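Local coordinates for protein Lys-gingipain W83 (Porphyromonas gingivalis, PDB 6I9A) that cleaves proteins after lysine as a secreted cysteine endopeptidase of family C25, of which this chain is the catalytic subunit, at residues A[16-21]-A[79-84]; A[22-27]-A[121-126]. All blocks are in the same frame, centred on the assembly; numbering follows the deposited sequence. Where two conformers were deposited one is given.

Interaction 1: residues A[16-21]-A[79-84]; sequences MLVVAG and FLALVG
Phe79, the first residue of strand 79-83, pairs with Met16 of the parallel strand 14-20; the axes of the two segments approach to 4.7 Å. In the conformer described, the thioether chain of Met16 is extended as far as SD and then bends (chi3 -83°), which lays CE 3.6 Å from Phe79 CB, close to the root of the ring; the ring itself leads away from segment 16-21, and both residues also touch Phe119 of strand 117-121. Phe79 O accepts Leu17 N at 2.9 Å. On the other face of the sheet, Leu80 and Leu17 lie side by side and point the same way, CD1 of Leu80 being 4.0 Å from CD2 of Leu17. Ala81 bonds to strand 14-20 through both its N and its O: N donates to Leu17 O in a nearly straight bond (168° at the hydrogen), and O accepts from Val19 N. Its CB sits 4.1 Å from Val18 CG2. Leu82 turns CD2 back towards Val19 CB, on the face of the two leucines. Val83 closes the ladder, its N bonded to Val19 O and its O to Gly21 N, while its CB packs tightly on Ala20 CB at 3.6 Å. Trp31 and Leu28 of helix 25-37 cover this alanine and valine face. On its other edge strand 14-20 pairs with strand 40-46, making this contact the central pair of a four-stranded parallel sheet, order 2-1-3-4, in an alpha/beta subdomain of the gingipain catalytic domain.

Interaction 2: residues A[22-27]-A[121-126]; sequences AKFKEA and MSASSP
The Phe24 ring reaches across to the backbone of 123-125 and overlaps the methyl of Ala123, with CE1 3.8 Å from Ala123 CB. CG stands anti to the carbonyl carbon (chi1 -65°), and from there the far end of the ring, CE1 and CZ, does the touching. Ser125 O comes to the ring edge in its plane, 3.6 Å from CE1, where the positive rim of the ring suits a carbonyl oxygen. Ala123 O approaches obliquely and closer, 3.4 Å from CZ; two carbonyl oxygens of the 123-125 backbone thus meet adjacent ring carbons. Leu129 of helix 126-141 also packs on this phenyl group, which is buried.

The two segments are matching pieces of the alpha/beta subdomain: each leads from the C-terminal end of a strand of the parallel sheet, 14-20 or 117-121, into the helix that follows it. Ser125 is the N-cap of helix 126-141. Its side chain leaves the backbone away from segment 22-27, and its hydroxyl is bonded to the backbone N of Glu128, a side-chain cap at the first turn, where Pro126 also lies.

Pro126, partly exposed, is the second place of contact. Its CB lies 4.0 Å from Ala27 CB, and its CG rests 3.8 Å from Lys23 O, the pyrrolidine ring thus sitting beside the start of helix 25-37, between Lys23 O and the Ala27 methyl. The same alanine methyl comes within 3.6 Å of Pro126 O, a carbonyl that also accepts a bond from the hydroxyl of Thr130.

Overall arrangement
Interactions 1 and 2 have centres 11 Å apart and are joined through the sheet and through the chain. Strand 14-20 of interaction 1 runs directly into segment 22-27, while strand 117-121, which ends in segment 121-126, pairs with strand 79-83: Leu82 O lies 2.8 Å from Met121 N, and Gly84 N 2.9 Å from Met121 O, both probable hydrogen bonds. Phe24 spans the two contacts, its CE2 3.6 Å from Gly84 CA. A calcium site formed by Asp85, Phe254 and Glu263 lies nearby, the side chain of Ala123 being about 6 Å from that of Asp85. Ser122 OG is hydrogen-bonded to OE2 of Glu263, which ties segment 121-126 to a ligand of that calcium ion.

Interaction 1: residues A[16-21]-A[79-84]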
ATOM      1  N   MET A  16      -9.129  -2.627  10.702  1.00 10.59           N
ATOM      2  CA  MET A  16      -7.894  -1.839  10.769  0.54 10.97           C
ATOM      3  C   MET A  16      -7.724  -1.252  12.166  1.00 11.02           C
ATOM      4  O   MET A  16      -8.640  -0.585  12.682  1.00 12.98           O
ATOM      5  CB  MET A  16      -7.926  -0.715   9.716  0.54 10.87           C
ATOM      6  CG  MET A  16      -6.789   0.286   9.831  0.54 11.57           C
ATOM      7  SD  MET A  16      -7.030   1.639   8.600  0.54 11.71           S
ATOM      8  CE  MET A  16      -6.291   0.737   7.151  0.54 10.59           C
ATOM      9  N   LEU A  17      -6.553  -1.499  12.765  1.00 10.12           N
ATOM     10  CA  LEU A  17      -6.150  -0.908  14.021  1.00 10.05           C
ATOM     11  C   LEU A  17      -5.345   0.338  13.650  1.00 10.18           C
ATOM     12  O   LEU A  17      -4.392   0.244  12.848  1.00 11.01           O
ATOM     13  CB  LEU A  17      -5.292  -1.923  14.803  1.00 10.96           C
ATOM     14  CG  LEU A  17      -4.662  -1.393  16.071  1.00 11.32           C
ATOM     15  CD1 LEU A  17      -5.728  -0.954  17.097  1.00 13.72           C
ATOM     16  CD2 LEU A  17      -3.841  -2.473  16.750  1.00 13.30           C
ATOM     17  N   VAL A  18      -5.708   1.486  14.205  1.00 10.73           N
ATOM     18  CA  VAL A  18      -5.008   2.727  13.976  1.00 10.45           C
ATOM     19  C   VAL A  18      -4.371   3.183  15.259  1.00 10.70           C
ATOM     20  O   VAL A  18      -5.062   3.290  16.290  1.00 11.68           O
ATOM     21  CB  VAL A  18      -5.964   3.826  13.433  1.00 11.03           C
ATOM     22  CG1 VAL A  18      -5.217   5.142  13.187  1.00 12.68           C
ATOM     23  CG2 VAL A  18      -6.711   3.349  12.185  1.00 11.51           C
ATOM     24  N   VAL A  19      -3.066   3.434  15.259  1.00 10.78           N
ATOM     25  CA  VAL A  19      -2.375   4.043  16.419  1.00 11.16           C
ATOM     26  C   VAL A  19      -1.742   5.330  15.950  1.00 10.73           C
ATOM     27  O   VAL A  19      -0.941   5.311  15.008  1.00 10.94           O
ATOM     28  CB  VAL A  19      -1.318   3.074  16.994  1.00 11.61           C
ATOM     29  CG1 VAL A  19      -0.558   3.756  18.136  1.00 13.77           C
ATOM     30  CG2 VAL A  19      -1.967   1.746  17.441  1.00 14.15           C
ATOM     31  N   ALA A  20      -2.200   6.449  16.513  1.00 11.20           N
ATOM     32  CA  ALA A  20      -1.845   7.749  16.027  1.00 11.52           C
ATOM     33  C   ALA A  20      -1.313   8.650  17.111  1.00 11.45           C
ATOM     34  O   ALA A  20      -1.812   8.655  18.253  1.00 11.98           O
ATOM     35  CB  ALA A  20      -3.065   8.400  15.396  1.00 12.65           C
ATOM     36  N   GLY A  21      -0.431   9.560  16.727  1.00 12.00           N
ATOM     37  CA  GLY A  21      -0.034  10.597  17.655  1.00 12.75           C
ATOM     38  C   GLY A  21      -1.259  11.432  17.967  1.00 12.84           C
ATOM     39  O   GLY A  21      -2.083  11.765  17.089  1.00 12.94           O
ATOM     40  N   PHE A  79      -5.110  -4.651   8.861  1.00  9.75           N
ATOM     41  CA  PHE A  79      -4.178  -3.553   8.749  1.00  9.55           C
ATOM     42  C   PHE A  79      -3.840  -2.945  10.078  1.00  9.43           C
ATOM     43  O   PHE A  79      -4.688  -2.850  10.978  1.00 10.44           O
ATOM     44  CB  PHE A  79      -4.760  -2.403   7.906  1.00 10.74           C
ATOM     45  CG  PHE A  79      -4.958  -2.750   6.444  1.00 10.79           C
ATOM     46  CD1 PHE A  79      -3.879  -2.739   5.552  1.00 10.90           C
ATOM     47  CD2 PHE A  79      -6.224  -3.091   5.953  1.00 13.24           C
ATOM     48  CE1 PHE A  79      -4.081  -3.072   4.199  1.00 11.91           C
ATOM     49  CE2 PHE A  79      -6.411  -3.409   4.617  1.00 15.12           C
ATOM     50  CZ  PHE A  79      -5.330  -3.447   3.769  1.00 13.08           C
ATOM     51  N   LEU A  80      -2.611  -2.448  10.166  1.00  9.36           N
ATOM     52  CA  LEU A  80      -2.102  -1.611  11.238  1.00  9.30           C
ATOM     53  C   LEU A  80      -1.634  -0.306  10.620  1.00  9.14           C
ATOM     54  O   LEU A  80      -0.672  -0.297   9.883  1.00  9.84           O
ATOM     55  CB  LEU A  80      -0.970  -2.328  12.005  1.00  9.82           C
ATOM     56  CG  LEU A  80      -0.237  -1.465  13.023  1.00 10.43           C
ATOM     57  CD1 LEU A  80      -1.168  -1.025  14.178  1.00 12.88           C
ATOM     58  CD2 LEU A  80       0.969  -2.223  13.593  1.00 13.06           C
ATOM     59  N   ALA A  81      -2.330   0.801  10.952  1.00  9.65           N
ATOM     60  CA  ALA A  81      -1.979   2.127  10.474  1.00  9.54           C
ATOM     61  C   ALA A  81      -1.301   2.911  11.584  1.00  9.79           C
ATOM     62  O   ALA A  81      -1.893   3.148  12.636  1.00 11.68           O
ATOM     63  CB  ALA A  81      -3.224   2.867  10.023  1.00 10.36           C
ATOM     64  N   LEU A  82      -0.039   3.264  11.395  1.00  9.41           N
ATOM     65  CA  LEU A  82       0.730   4.083  12.328  1.00  9.76           C
ATOM     66  C   LEU A  82       0.705   5.486  11.798  1.00 10.21           C
ATOM     67  O   LEU A  82       1.060   5.727  10.636  1.00 12.44           O
ATOM     68  CB  LEU A  82       2.184   3.557  12.433  1.00  9.90           C
ATOM     69  CG  LEU A  82       2.319   2.086  12.769  1.00 10.73           C
ATOM     70  CD1 LEU A  82       3.804   1.675  12.718  1.00 12.84           C
ATOM     71  CD2 LEU A  82       1.729   1.798  14.178  1.00 12.58           C
ATOM     72  N   VAL A  83       0.241   6.445  12.601  1.00  9.48           N
ATOM     73  CA  VAL A  83       0.103   7.830  12.153  1.00 10.00           C
ATOM     74  C   VAL A  83       1.025   8.722  12.977  1.00 10.39           C
ATOM     75  O   VAL A  83       0.810   8.895  14.184  1.00 11.10           O
ATOM     76  CB  VAL A  83      -1.369   8.295  12.233  1.00 10.48           C
ATOM     77  CG1 VAL A  83      -1.492   9.719  11.714  1.00 11.41           C
ATOM     78  CG2 VAL A  83      -2.260   7.331  11.457  1.00 11.20           C
ATOM     79  N   GLY A  84       2.037   9.253  12.319  1.00 10.04           N
ATOM     80  CA  GLY A  84       3.049  10.074  12.967  1.00 10.65           C
ATOM     81  C   GLY A  84       4.451   9.663  12.576  1.00 10.32           C
ATOM     82  O   GLY A  84       4.677   8.580  12.017  1.00 10.55           O
TER

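Interaction 2: residues A[22-27]-A[121-126]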
ATOM      1  N   ALA A  22      -1.358  11.850  19.226  1.00 14.37           N
ATOM      2  CA  ALA A  22      -2.507  12.622  19.691  1.00 14.56           C
ATOM      3  C   ALA A  22      -2.739  13.924  18.920  1.00 14.84           C
ATOM      4  O   ALA A  22      -3.891  14.382  18.834  1.00 17.11           O
ATOM      5  CB  ALA A  22      -2.336  12.900  21.183  1.00 16.70           C
ATOM      6  N   LYS A  23      -1.685  14.553  18.348  1.00 14.19           N
ATOM      7  CA  LYS A  23      -1.874  15.831  17.657  1.00 16.25           C
ATOM      8  C   LYS A  23      -2.636  15.695  16.344  1.00 14.69           C
ATOM      9  O   LYS A  23      -3.059  16.685  15.748  1.00 15.48           O
ATOM     10  CB  LYS A  23      -0.524  16.470  17.358  1.00 17.94           C
ATOM     11  CG  LYS A  23       0.198  16.863  18.632  1.00 23.65           C
ATOM     12  CD  LYS A  23       1.538  17.493  18.373  1.00 27.53           C
ATOM     13  CE  LYS A  23       2.151  17.794  19.726  1.00 30.34           C
ATOM     14  NZ  LYS A  23       3.561  18.216  19.605  1.00 41.68           N
ATOM     15  N   PHE A  24      -2.825  14.467  15.860  1.00 13.34           N
ATOM     16  CA  PHE A  24      -3.397  14.221  14.519  1.00 13.54           C
ATOM     17  C   PHE A  24      -4.888  13.961  14.520  1.00 14.17           C
ATOM     18  O   PHE A  24      -5.441  13.716  13.451  1.00 13.46           O
ATOM     19  CB  PHE A  24      -2.671  13.014  13.865  1.00 12.87           C
ATOM     20  CG  PHE A  24      -1.209  13.320  13.604  1.00 11.97           C
ATOM     21  CD1 PHE A  24      -0.842  14.296  12.679  1.00 13.23           C
ATOM     22  CD2 PHE A  24      -0.205  12.645  14.289  1.00 13.05           C
ATOM     23  CE1 PHE A  24       0.489  14.592  12.429  1.00 14.12           C
ATOM     24  CE2 PHE A  24       1.142  12.966  14.065  1.00 13.63           C
ATOM     25  CZ  PHE A  24       1.488  13.919  13.110  1.00 13.89           C
ATOM     26  N   LYS A  25      -5.573  14.012  15.686  1.00 14.12           N
ATOM     27  CA  LYS A  25      -6.972  13.618  15.729  0.55 15.87           C
ATOM     28  C   LYS A  25      -7.856  14.389  14.717  1.00 15.86           C
ATOM     29  O   LYS A  25      -8.609  13.767  13.976  1.00 15.35           O
ATOM     30  CB  LYS A  25      -7.470  13.798  17.169  0.55 17.81           C
ATOM     31  CG  LYS A  25      -8.852  13.229  17.433  0.55 17.00           C
ATOM     32  CD  LYS A  25      -9.152  13.179  18.936  0.55 18.73           C
ATOM     33  CE  LYS A  25     -10.522  12.605  19.213  0.55 28.56           C
ATOM     34  NZ  LYS A  25     -10.669  11.196  18.730  0.55 28.31           N
ATOM     35  N   GLU A  26      -7.763  15.709  14.665  1.00 15.86           N
ATOM     36  CA  GLU A  26      -8.651  16.437  13.767  1.00 17.70           C
ATOM     37  C   GLU A  26      -8.315  16.189  12.302  1.00 16.01           C
ATOM     38  O   GLU A  26      -9.215  15.944  11.498  1.00 14.50           O
ATOM     39  CB  GLU A  26      -8.531  17.918  14.107  1.00 20.03           C
ATOM     40  CG  GLU A  26      -9.343  18.842  13.217  1.00 31.16           C
ATOM     41  CD  GLU A  26      -9.195  20.313  13.571  1.00 43.10           C
ATOM     42  OE1 GLU A  26      -8.217  20.689  14.259  1.00 50.50           O
ATOM     43  OE2 GLU A  26     -10.070  21.098  13.148  1.00 46.29           O
ATOM     44  N   ALA A  27      -7.012  16.222  11.963  1.00 13.54           N
ATOM     45  CA  ALA A  27      -6.606  16.010  10.576  1.00 13.07           C
ATOM     46  C   ALA A  27      -6.946  14.597  10.083  1.00 12.19           C
ATOM     47  O   ALA A  27      -7.204  14.402   8.894  1.00 12.83           O
ATOM     48  CB  ALA A  27      -5.105  16.283  10.415  1.00 14.84           C
ATOM     49  N   MET A 121       1.740   6.599   8.083  1.00  9.45           N
ATOM     50  CA  MET A 121       1.394   7.914   7.583  0.67  9.54           C
ATOM     51  C   MET A 121       2.280   8.869   8.354  1.00  9.84           C
ATOM     52  O   MET A 121       1.889   9.389   9.408  1.00 10.48           O
ATOM     53  CB  MET A 121      -0.100   8.179   7.815  0.67 10.12           C
ATOM     54  CG  MET A 121      -1.006   7.096   7.219  0.67 10.89           C
ATOM     55  SD  MET A 121      -1.346   7.369   5.475  0.67 11.51           S
ATOM     56  CE  MET A 121      -2.632   8.432   5.688  0.67 10.93           C
ATOM     57  N   SER A 122       3.520   9.049   7.902  1.00  9.58           N
ATOM     58  CA  SER A 122       4.488   9.869   8.641  1.00  9.91           C
ATOM     59  C   SER A 122       4.316  11.340   8.299  1.00 10.14           C
ATOM     60  O   SER A 122       4.468  11.738   7.124  1.00 10.72           O
ATOM     61  CB  SER A 122       5.916   9.426   8.315  1.00 10.47           C
ATOM     62  OG  SER A 122       6.753  10.301   9.058  1.00 10.78           O
ATOM     63  N   ALA A 123       4.031  12.145   9.319  1.00 10.92           N
ATOM     64  CA  ALA A 123       3.818  13.575   9.158  1.00 11.35           C
ATOM     65  C   ALA A 123       4.453  14.286  10.323  1.00 12.09           C
ATOM     66  O   ALA A 123       4.460  13.744  11.433  1.00 12.64           O
ATOM     67  CB  ALA A 123       2.320  13.871   9.121  1.00 11.66           C
ATOM     68  N   SER A 124       4.903  15.534  10.099  1.00 12.71           N
ATOM     69  CA  SER A 124       5.444  16.344  11.172  1.00 13.27           C
ATOM     70  C   SER A 124       4.469  17.416  11.630  1.00 14.95           C
ATOM     71  O   SER A 124       4.781  18.185  12.560  1.00 19.29           O
ATOM     72  CB  SER A 124       6.752  16.993  10.725  1.00 14.79           C
ATOM     73  OG  SER A 124       6.566  17.982   9.732  1.00 18.14           O
ATOM     74  N   SER A 125       3.340  17.537  10.981  1.00 14.04           N
ATOM     75  CA  SER A 125       2.318  18.509  11.319  1.00 13.98           C
ATOM     76  C   SER A 125       0.973  17.966  10.868  1.00 13.43           C
ATOM     77  O   SER A 125       0.906  17.166   9.916  1.00 12.29           O
ATOM     78  CB  SER A 125       2.615  19.820  10.587  1.00 15.42           C
ATOM     79  OG  SER A 125       2.417  19.675   9.192  1.00 15.69           O
ATOM     80  N   PRO A 126      -0.144  18.455  11.448  1.00 13.58           N
ATOM     81  CA  PRO A 126      -1.473  18.078  10.917  1.00 14.17           C
ATOM     82  C   PRO A 126      -1.632  18.447   9.442  1.00 12.98           C
ATOM     83  O   PRO A 126      -2.221  17.657   8.685  1.00 13.32           O
ATOM     84  CB  PRO A 126      -2.445  18.869  11.805  1.00 16.01           C
ATOM     85  CG  PRO A 126      -1.673  19.008  13.123  1.00 16.16           C
ATOM     86  CD  PRO A 126      -0.260  19.292  12.664  1.00 15.62           C
TER